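Local coordinates for sugar-binding transport ATP-binding protein (PDB 1V43) that probably binds and hydrolyses ATP to drive sugar uptake, serving as the ATPase subunit of an ABC transporter, at residues Val10-Glu15 with Lys192-Tyr197; Val122-Glu127 with Arg154-Glu159; Gly144-Arg149 with Val178-Glu183. One frame throughout, in Å; residues are numbered along the deposited sequence.

Contact 1 (Val10-Glu15 with Lys192-Tyr197); sequences VEVKLE and KVTTIY
V10 and V12 meet T194 and I196 where the two β-sheets of the ABC-transporter ATPase fold converge. V12 lies at the start of strand 12-21 in the antiparallel sheet, whereas I196, with T194 shortly before it, lies on strand 194-199, an inner strand of the mixed P-loop NTPase sheet between strands 162-166 and 39-43. The polar end of the contact turns on the threonine hydroxyl: T194 OG1 donates to V10 O at 2.7 Å. The hydroxyl approaches with a C=O...donor angle of 120° and stands 47° above the carbonyl plane rather than on a lone pair. With chi1 at -58°, OG1 lies beside its own backbone N and CG2 is turned anti to that nitrogen, which leaves the methyl on the side of V12. The same hydroxyl oxygen accepts a bond from G37 N, so this buried group is held by one bond in each direction and its rotation is probably fixed. Water 1 makes a second bridge between the backbones, accepting from V10 N at 3.0 Å and from T194 N at 2.9 Å.

Farther along both segments the contact becomes apolar. V12 uses its two methyls separately: CG2 approaches T194 CG2 at 4.3 Å, and CG1 meets the end of the isoleucine chain. I34 lies against both T194 and I196, while L54 and I57 of helix 50-58 pack on I196. That helix begins at K50, a residue seen to bind ATP, and the side chain of I196 is about 8 Å from that of K50. The residues leading into strand 12-21 are thus tied to the other sheet by a hydroxyl-carbonyl bond and a water, and the strand itself by a loose methyl contact, V12 CG1 to I196 CD1 at 4.4 Å.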
loop_
_atom_site.group_PDB
_atom_site.type_symbol
_atom_site.label_atom_id
_atom_site.label_comp_id
_atom_site.label_asym_id
_atom_site.label_seq_id
_atom_site.Cartn_x
_atom_site.Cartn_y
_atom_site.Cartn_z
ATOM N N VAL A 10 11.016 27.129 16.515
ATOM C CA VAL A 10 11.974 27.826 15.666
ATOM C C VAL A 10 11.683 27.802 14.158
ATOM O O VAL A 10 11.653 26.743 13.513
ATOM C CB VAL A 10 13.397 27.263 15.917
ATOM C CG1 VAL A 10 14.404 27.936 15.016
ATOM C CG2 VAL A 10 13.770 27.454 17.375
ATOM N N GLU A 11 11.474 28.985 13.596
ATOM C CA GLU A 11 11.219 29.091 12.171
ATOM C C GLU A 11 12.518 28.817 11.423
ATOM O O GLU A 11 13.576 29.289 11.831
ATOM C CB GLU A 11 10.717 30.490 11.812
ATOM C CG GLU A 11 10.625 30.706 10.326
ATOM C CD GLU A 11 9.982 32.030 9.984
ATOM O OE1 GLU A 11 8.797 32.200 10.336
ATOM O OE2 GLU A 11 10.662 32.891 9.374
ATOM N N VAL A 12 12.433 28.050 10.336
ATOM C CA VAL A 12 13.598 27.717 9.526
ATOM C C VAL A 12 13.455 28.250 8.100
ATOM O O VAL A 12 12.456 27.984 7.417
ATOM C CB VAL A 12 13.814 26.184 9.458
ATOM C CG1 VAL A 12 14.980 25.862 8.531
ATOM C CG2 VAL A 12 14.109 25.650 10.838
ATOM N N LYS A 13 14.454 29.005 7.657
ATOM C CA LYS A 13 14.444 29.572 6.303
ATOM C C LYS A 13 15.557 28.997 5.455
ATOM O O LYS A 13 16.714 28.974 5.872
ATOM C CB LYS A 13 14.666 31.085 6.321
ATOM C CG LYS A 13 13.621 31.956 6.966
ATOM C CD LYS A 13 14.122 33.394 6.884
ATOM C CE LYS A 13 13.319 34.354 7.734
ATOM N NZ LYS A 13 13.400 33.980 9.159
ATOM N N LEU A 14 15.215 28.535 4.263
ATOM C CA LEU A 14 16.230 28.038 3.349
ATOM C C LEU A 14 16.205 29.087 2.224
ATOM O O LEU A 14 15.171 29.290 1.596
ATOM C CB LEU A 14 15.852 26.644 2.831
ATOM C CG LEU A 14 15.537 25.535 3.859
ATOM C CD1 LEU A 14 15.265 24.228 3.094
ATOM C CD2 LEU A 14 16.697 25.334 4.828
ATOM N N GLU A 15 17.326 29.765 1.986
ATOM C CA GLU A 15 17.360 30.815 0.954
ATOM C C GLU A 15 18.217 30.478 -0.223
ATOM O O GLU A 15 19.419 30.261 -0.069
ATOM C CB GLU A 15 17.904 32.135 1.487
ATOM C CG GLU A 15 17.224 32.732 2.675
ATOM C CD GLU A 15 17.525 34.223 2.785
ATOM O OE1 GLU A 15 18.677 34.643 2.508
ATOM O OE2 GLU A 15 16.603 34.970 3.151
ATOM N N LYS A 192 5.440 20.741 19.688
ATOM C CA LYS A 192 5.461 21.885 18.796
ATOM C C LYS A 192 6.892 22.176 18.377
ATOM O O LYS A 192 7.243 23.340 18.162
ATOM C CB LYS A 192 4.844 23.134 19.449
ATOM C CG LYS A 192 3.331 23.065 19.629
ATOM C CD LYS A 192 2.630 22.643 18.345
ATOM C CE LYS A 192 3.057 23.479 17.131
ATOM N NZ LYS A 192 2.435 22.992 15.860
ATOM N N VAL A 193 7.729 21.137 18.297
ATOM C CA VAL A 193 9.102 21.338 17.839
ATOM C C VAL A 193 9.074 21.313 16.297
ATOM O O VAL A 193 8.487 20.408 15.704
ATOM C CB VAL A 193 10.100 20.234 18.356
ATOM C CG1 VAL A 193 9.693 18.822 17.880
ATOM C CG2 VAL A 193 11.505 20.546 17.840
ATOM N N THR A 194 9.685 22.314 15.655
ATOM C CA THR A 194 9.727 22.385 14.185
ATOM C C THR A 194 10.346 21.088 13.684
ATOM O O THR A 194 11.436 20.727 14.090
ATOM C CB THR A 194 10.557 23.590 13.713
ATOM O OG1 THR A 194 9.992 24.788 14.253
ATOM C CG2 THR A 194 10.559 23.680 12.206
ATOM N N THR A 195 9.645 20.392 12.800
ATOM C CA THR A 195 10.100 19.097 12.314
ATOM C C THR A 195 10.097 19.056 10.799
ATOM O O THR A 195 9.108 19.422 10.168
ATOM C CB THR A 195 9.148 17.951 12.861
ATOM O OG1 THR A 195 9.120 17.996 14.288
ATOM C CG2 THR A 195 9.616 16.564 12.434
ATOM N N ILE A 196 11.218 18.612 10.230
ATOM C CA ILE A 196 11.387 18.478 8.791
ATOM C C ILE A 196 11.549 16.973 8.592
ATOM O O ILE A 196 12.497 16.346 9.077
ATOM C CB ILE A 196 12.605 19.301 8.309
ATOM C CG1 ILE A 196 12.402 20.765 8.738
ATOM C CG2 ILE A 196 12.742 19.204 6.778
ATOM C CD1 ILE A 196 13.550 21.689 8.470
ATOM N N TYR A 197 10.581 16.400 7.892
ATOM C CA TYR A 197 10.482 14.958 7.696
ATOM C C TYR A 197 10.583 14.542 6.236
ATOM O O TYR A 197 9.788 14.975 5.404
ATOM C CB TYR A 197 9.134 14.519 8.268
ATOM C CG TYR A 197 8.927 13.048 8.514
ATOM C CD1 TYR A 197 8.992 12.521 9.813
ATOM C CD2 TYR A 197 8.565 12.193 7.476
ATOM C CE1 TYR A 197 8.692 11.180 10.066
ATOM C CE2 TYR A 197 8.258 10.850 7.718
ATOM C CZ TYR A 197 8.324 10.360 9.015
ATOM O OH TYR A 197 7.995 9.057 9.246
HETATM O O HOH W 1 11.348 24.176 17.064
#

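Contact 2 (Val122-Glu127 with Arg154-Glu159); sequences VRWAAE and RAIVVE
I156 O takes the hydrogen bond of a type I turn from E159 N (2.9 Å) and also faces the rim of the W124 indole. The oxygen lies in the ring plane, 3.4 Å from W124 CZ3 and somewhat farther from CH2, so the six-membered ring meets it edge-on. W124 reaches across because its CG is anti to the backbone N (chi1 165°). The aliphatic part of E159 crosses the same corner, its CG lying 4.2 Å from W124 CZ3. Its carboxylate is tilted 59° from the ring plane and directed elsewhere, to a salt bridge with R121 and a bond from V6 N.

Beside W124 on the same helix, A125 offers only a methyl, which lets the backbones come close. A125 CB fits between I156 CG1 at 4.2 Å and V157 CG2 at 4.1 Å, and V157 CG2 also lies 4.0 Å from V122 N, a van der Waals contact. L191 of helix 174-191 touches both W124 and I156, while I104 adds to the packing on V157. The contact joins helix 115-128 to the C-terminal part of helix 147-156, two helices of the helical subdomain found in ABC-transporter ATPases.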
loop_
_atom_site.group_PDB
_atom_site.type_symbol
_atom_site.label_atom_id
_atom_site.label_comp_id
_atom_site.label_asym_id
_atom_site.label_seq_id
_atom_site.Cartn_x
_atom_site.Cartn_y
_atom_site.Cartn_z
ATOM N N VAL A 122 15.483 12.279 30.853
ATOM C CA VAL A 122 15.180 10.895 30.479
ATOM C C VAL A 122 13.759 10.544 30.920
ATOM O O VAL A 122 12.991 10.003 30.138
ATOM C CB VAL A 122 16.197 9.888 31.098
ATOM C CG1 VAL A 122 15.747 8.450 30.859
ATOM C CG2 VAL A 122 17.552 10.078 30.457
ATOM N N ARG A 123 13.407 10.886 32.158
ATOM C CA ARG A 123 12.067 10.631 32.690
ATOM C C ARG A 123 11.024 11.350 31.829
ATOM O O ARG A 123 9.998 10.770 31.454
ATOM C CB ARG A 123 11.954 11.130 34.140
ATOM C CG ARG A 123 12.641 10.240 35.191
ATOM C CD ARG A 123 12.680 10.917 36.578
ATOM N NE ARG A 123 13.227 10.045 37.617
ATOM C CZ ARG A 123 12.492 9.334 38.472
ATOM N NH1 ARG A 123 11.169 9.389 38.428
ATOM N NH2 ARG A 123 13.081 8.558 39.370
ATOM N N TRP A 124 11.296 12.615 31.517
ATOM C CA TRP A 124 10.391 13.430 30.699
ATOM C C TRP A 124 10.190 12.806 29.305
ATOM O O TRP A 124 9.064 12.612 28.862
ATOM C CB TRP A 124 10.969 14.847 30.583
ATOM C CG TRP A 124 10.363 15.726 29.502
ATOM C CD1 TRP A 124 9.184 16.424 29.563
ATOM C CD2 TRP A 124 10.947 16.038 28.230
ATOM N NE1 TRP A 124 9.004 17.157 28.406
ATOM C CE2 TRP A 124 10.069 16.940 27.573
ATOM C CE3 TRP A 124 12.129 15.647 27.580
ATOM C CZ2 TRP A 124 10.338 17.458 26.298
ATOM C CZ3 TRP A 124 12.395 16.163 26.305
ATOM C CH2 TRP A 124 11.502 17.061 25.683
ATOM N N ALA A 125 11.287 12.468 28.636
ATOM C CA ALA A 125 11.210 11.876 27.307
ATOM C C ALA A 125 10.534 10.514 27.353
ATOM O O ALA A 125 9.700 10.203 26.511
ATOM C CB ALA A 125 12.618 11.741 26.700
ATOM N N ALA A 126 10.901 9.711 28.343
ATOM C CA ALA A 126 10.344 8.376 28.494
ATOM C C ALA A 126 8.833 8.443 28.705
ATOM O O ALA A 126 8.078 7.624 28.162
ATOM C CB ALA A 126 11.024 7.658 29.666
ATOM N N GLU A 127 8.385 9.418 29.489
ATOM C CA GLU A 127 6.958 9.563 29.734
ATOM C C GLU A 127 6.260 9.970 28.428
ATOM O O GLU A 127 5.193 9.444 28.097
ATOM C CB GLU A 127 6.716 10.602 30.839
ATOM C CG GLU A 127 5.256 10.761 31.290
ATOM C CD GLU A 127 4.360 11.409 30.222
ATOM O OE1 GLU A 127 4.803 12.394 29.581
ATOM O OE2 GLU A 127 3.211 10.946 30.035
ATOM N N ARG A 154 15.178 9.293 22.443
ATOM C CA ARG A 154 16.581 9.702 22.419
ATOM C C ARG A 154 16.768 10.944 21.557
ATOM O O ARG A 154 17.547 11.832 21.896
ATOM C CB ARG A 154 17.464 8.579 21.883
ATOM C CG ARG A 154 18.941 8.953 21.850
ATOM C CD ARG A 154 19.793 7.751 21.485
ATOM N NE ARG A 154 19.350 7.145 20.235
ATOM C CZ ARG A 154 19.755 5.960 19.786
ATOM N NH1 ARG A 154 20.622 5.236 20.489
ATOM N NH2 ARG A 154 19.288 5.500 18.631
ATOM N N ALA A 155 16.047 11.003 20.439
ATOM C CA ALA A 155 16.151 12.165 19.560
ATOM C C ALA A 155 15.606 13.407 20.255
ATOM O O ALA A 155 16.195 14.482 20.158
ATOM C CB ALA A 155 15.401 11.917 18.236
ATOM N N ILE A 156 14.499 13.278 20.985
ATOM C CA ILE A 156 13.956 14.467 21.637
ATOM C C ILE A 156 14.541 14.794 23.002
ATOM O O ILE A 156 14.314 15.891 23.517
ATOM C CB ILE A 156 12.413 14.404 21.794
ATOM C CG1 ILE A 156 12.019 13.554 23.015
ATOM C CG2 ILE A 156 11.806 13.849 20.527
ATOM C CD1 ILE A 156 10.532 13.598 23.326
ATOM N N VAL A 157 15.290 13.866 23.589
ATOM C CA VAL A 157 15.852 14.107 24.922
ATOM C C VAL A 157 16.761 15.338 25.016
ATOM O O VAL A 157 16.876 15.940 26.089
ATOM C CB VAL A 157 16.612 12.850 25.462
ATOM C CG1 VAL A 157 18.035 12.828 24.958
ATOM C CG2 VAL A 157 16.563 12.825 26.990
ATOM N N VAL A 158 17.386 15.725 23.900
ATOM C CA VAL A 158 18.265 16.898 23.894
ATOM C C VAL A 158 17.493 18.202 23.722
ATOM O O VAL A 158 18.071 19.288 23.787
ATOM C CB VAL A 158 19.337 16.818 22.771
ATOM C CG1 VAL A 158 20.173 15.553 22.939
ATOM C CG2 VAL A 158 18.676 16.834 21.399
ATOM N N GLU A 159 16.189 18.101 23.501
ATOM C CA GLU A 159 15.363 19.289 23.313
ATOM C C GLU A 159 15.900 20.117 22.133
ATOM O O GLU A 159 16.262 21.285 22.275
ATOM C CB GLU A 159 15.364 20.128 24.590
ATOM C CG GLU A 159 15.036 19.338 25.849
ATOM C CD GLU A 159 14.759 20.235 27.041
ATOM O OE1 GLU A 159 13.613 20.719 27.171
ATOM O OE2 GLU A 159 15.691 20.468 27.838
#

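Contact 3 (Gly144-Arg149 with Val178-Glu183); sequences GGQRQR and VAMRAE
M180 on helix 174-191 points its thioether at the start of helix 147-156, the bend at chi2 (-44°) setting the sulfur against Q148. M180 SD is 3.8 Å from Q148 CB, the two chains crossing at a slant, although the fit of Q148 on M180 is uncertain in detail. An approach of Q146 OE1 to the same sulfur is doubtful, and L172 also packs on M180. With an alanine here, the thioether would be gone, and Q148 would probably face a gap between the helices and be freer to turn. Of the facing residues, Q146 closes the LSGGQ signature of ABC ATPases, at the N-cap position of helix 147-156, while Q148 and R149 lie in the first turn of that helix; G144, G145 and Q146 are poorly ordered. Two residues on from M180, A182 packs on F316 of the second subunit. E183, its CG anti to the backbone N (chi1 179°), meets R149 nearly at a right angle, R149 CD lying 4.0 Å from E183 CG. Their charged groups stay beyond salt-bridge range, with R149 NE 4.3 Å from E183 OE2 and the planes 60° apart; the guanidinium instead bonds L129 O through NE and Q130 O through NH2.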
loop_
_atom_site.group_PDB
_atom_site.type_symbol
_atom_site.label_atom_id
_atom_site.label_comp_id
_atom_site.label_asym_id
_atom_site.label_seq_id
_atom_site.Cartn_x
_atom_site.Cartn_y
_atom_site.Cartn_z
ATOM N N GLY A 144 8.062 -5.585 25.759
ATOM C CA GLY A 144 6.890 -4.884 26.262
ATOM C C GLY A 144 6.642 -3.513 25.647
ATOM O O GLY A 144 5.686 -2.823 26.012
ATOM N N GLY A 145 7.497 -3.112 24.714
ATOM C CA GLY A 145 7.328 -1.820 24.078
ATOM C C GLY A 145 7.799 -1.828 22.638
ATOM O O GLY A 145 7.570 -2.790 21.899
ATOM N N GLN A 146 8.457 -0.746 22.234
ATOM C CA GLN A 146 8.971 -0.626 20.879
ATOM C C GLN A 146 10.343 0.030 20.906
ATOM O O GLN A 146 10.544 1.057 21.562
ATOM C CB GLN A 146 8.014 0.212 20.019
ATOM C CG GLN A 146 6.566 -0.240 20.104
ATOM C CD GLN A 146 5.612 0.617 19.284
ATOM O OE1 GLN A 146 5.579 1.845 19.411
ATOM N NE2 GLN A 146 4.820 -0.034 18.442
ATOM N N ARG A 147 11.293 -0.579 20.204
ATOM C CA ARG A 147 12.642 -0.047 20.119
ATOM C C ARG A 147 12.516 1.223 19.285
ATOM O O ARG A 147 13.393 2.090 19.301
ATOM C CB ARG A 147 13.563 -1.050 19.413
ATOM C CG ARG A 147 15.055 -0.938 19.765
ATOM C CD ARG A 147 15.632 0.452 19.515
ATOM N NE ARG A 147 17.066 0.508 19.801
ATOM C CZ ARG A 147 17.792 1.624 19.815
ATOM N NH1 ARG A 147 17.223 2.796 19.564
ATOM N NH2 ARG A 147 19.091 1.568 20.077
ATOM N N GLN A 148 11.413 1.323 18.548
ATOM C CA GLN A 148 11.171 2.491 17.716
ATOM C C GLN A 148 10.968 3.699 18.625
ATOM O O GLN A 148 11.616 4.736 18.469
ATOM C CB GLN A 148 9.928 2.281 16.852
ATOM C CG GLN A 148 9.765 3.332 15.761
ATOM C CD GLN A 148 10.941 3.376 14.800
ATOM O OE1 GLN A 148 11.283 2.369 14.175
ATOM N NE2 GLN A 148 11.566 4.548 14.677
ATOM N N ARG A 149 10.075 3.538 19.594
ATOM C CA ARG A 149 9.766 4.592 20.544
ATOM C C ARG A 149 11.007 5.059 21.303
ATOM O O ARG A 149 11.136 6.243 21.623
ATOM C CB ARG A 149 8.696 4.096 21.515
ATOM C CG ARG A 149 7.499 3.484 20.806
ATOM C CD ARG A 149 6.185 4.190 21.116
ATOM N NE ARG A 149 5.747 3.974 22.490
ATOM C CZ ARG A 149 5.351 2.802 22.975
ATOM N NH1 ARG A 149 5.333 1.732 22.194
ATOM N NH2 ARG A 149 4.976 2.697 24.244
ATOM N N VAL A 178 1.774 2.438 10.643
ATOM C CA VAL A 178 0.685 3.374 10.878
ATOM C C VAL A 178 0.664 3.823 12.331
ATOM O O VAL A 178 0.478 5.009 12.618
ATOM C CB VAL A 178 -0.695 2.767 10.485
ATOM C CG1 VAL A 178 -1.824 3.604 11.072
ATOM C CG2 VAL A 178 -0.846 2.769 8.959
ATOM N N ALA A 179 0.862 2.876 13.248
ATOM C CA ALA A 179 0.893 3.193 14.672
ATOM C C ALA A 179 2.025 4.193 14.974
ATOM O O ALA A 179 1.853 5.104 15.778
ATOM C CB ALA A 179 1.076 1.906 15.496
ATOM N N MET A 180 3.178 4.017 14.332
ATOM C CA MET A 180 4.309 4.927 14.529
ATOM C C MET A 180 4.028 6.333 13.942
ATOM O O MET A 180 4.360 7.343 14.569
ATOM C CB MET A 180 5.587 4.351 13.904
ATOM C CG MET A 180 6.294 3.275 14.734
ATOM S SD MET A 180 6.431 3.656 16.515
ATOM C CE MET A 180 7.384 5.152 16.472
ATOM N N ARG A 181 3.426 6.402 12.753
ATOM C CA ARG A 181 3.093 7.695 12.145
ATOM C C ARG A 181 2.274 8.501 13.136
ATOM O O ARG A 181 2.612 9.640 13.452
ATOM C CB ARG A 181 2.278 7.511 10.868
ATOM C CG ARG A 181 3.077 6.970 9.701
ATOM C CD ARG A 181 2.188 6.588 8.553
ATOM N NE ARG A 181 2.937 5.868 7.535
ATOM C CZ ARG A 181 2.369 5.086 6.624
ATOM N NH1 ARG A 181 1.046 4.933 6.615
ATOM N NH2 ARG A 181 3.115 4.443 5.738
ATOM N N ALA A 182 1.202 7.892 13.636
ATOM C CA ALA A 182 0.335 8.547 14.601
ATOM C C ALA A 182 1.104 8.930 15.858
ATOM O O ALA A 182 0.956 10.038 16.369
ATOM C CB ALA A 182 -0.837 7.636 14.964
ATOM N N GLU A 183 1.902 8.004 16.374
ATOM C CA GLU A 183 2.695 8.261 17.573
ATOM C C GLU A 183 3.611 9.485 17.365
ATOM O O GLU A 183 3.580 10.429 18.132
ATOM C CB GLU A 183 3.533 7.022 17.890
ATOM C CG GLU A 183 4.426 7.140 19.109
ATOM C CD GLU A 183 3.651 7.399 20.376
ATOM O OE1 GLU A 183 2.436 7.093 20.401
ATOM O OE2 GLU A 183 4.258 7.896 21.355
#

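In the fold
From the N terminus, strand 12-21 starts the antiparallel sheet, and contact 1 closes the longest loop by bringing the residues around its beginning against strand 194-199 of the mixed sheet. Contacts 2 and 3 both fall within that loop. Their segments alternate along the chain, 122-127, 144-149, 154-159 and 178-183, so the two loops cross. Helix 147-156 serves both: its C-terminal part packs on helix 115-128 in contact 2, and its start packs on helix 174-191 in contact 3. Helix 174-191 then leads directly into strand 194-199, returning the chain to contact 1 and linking the helical part to the nucleotide-binding core.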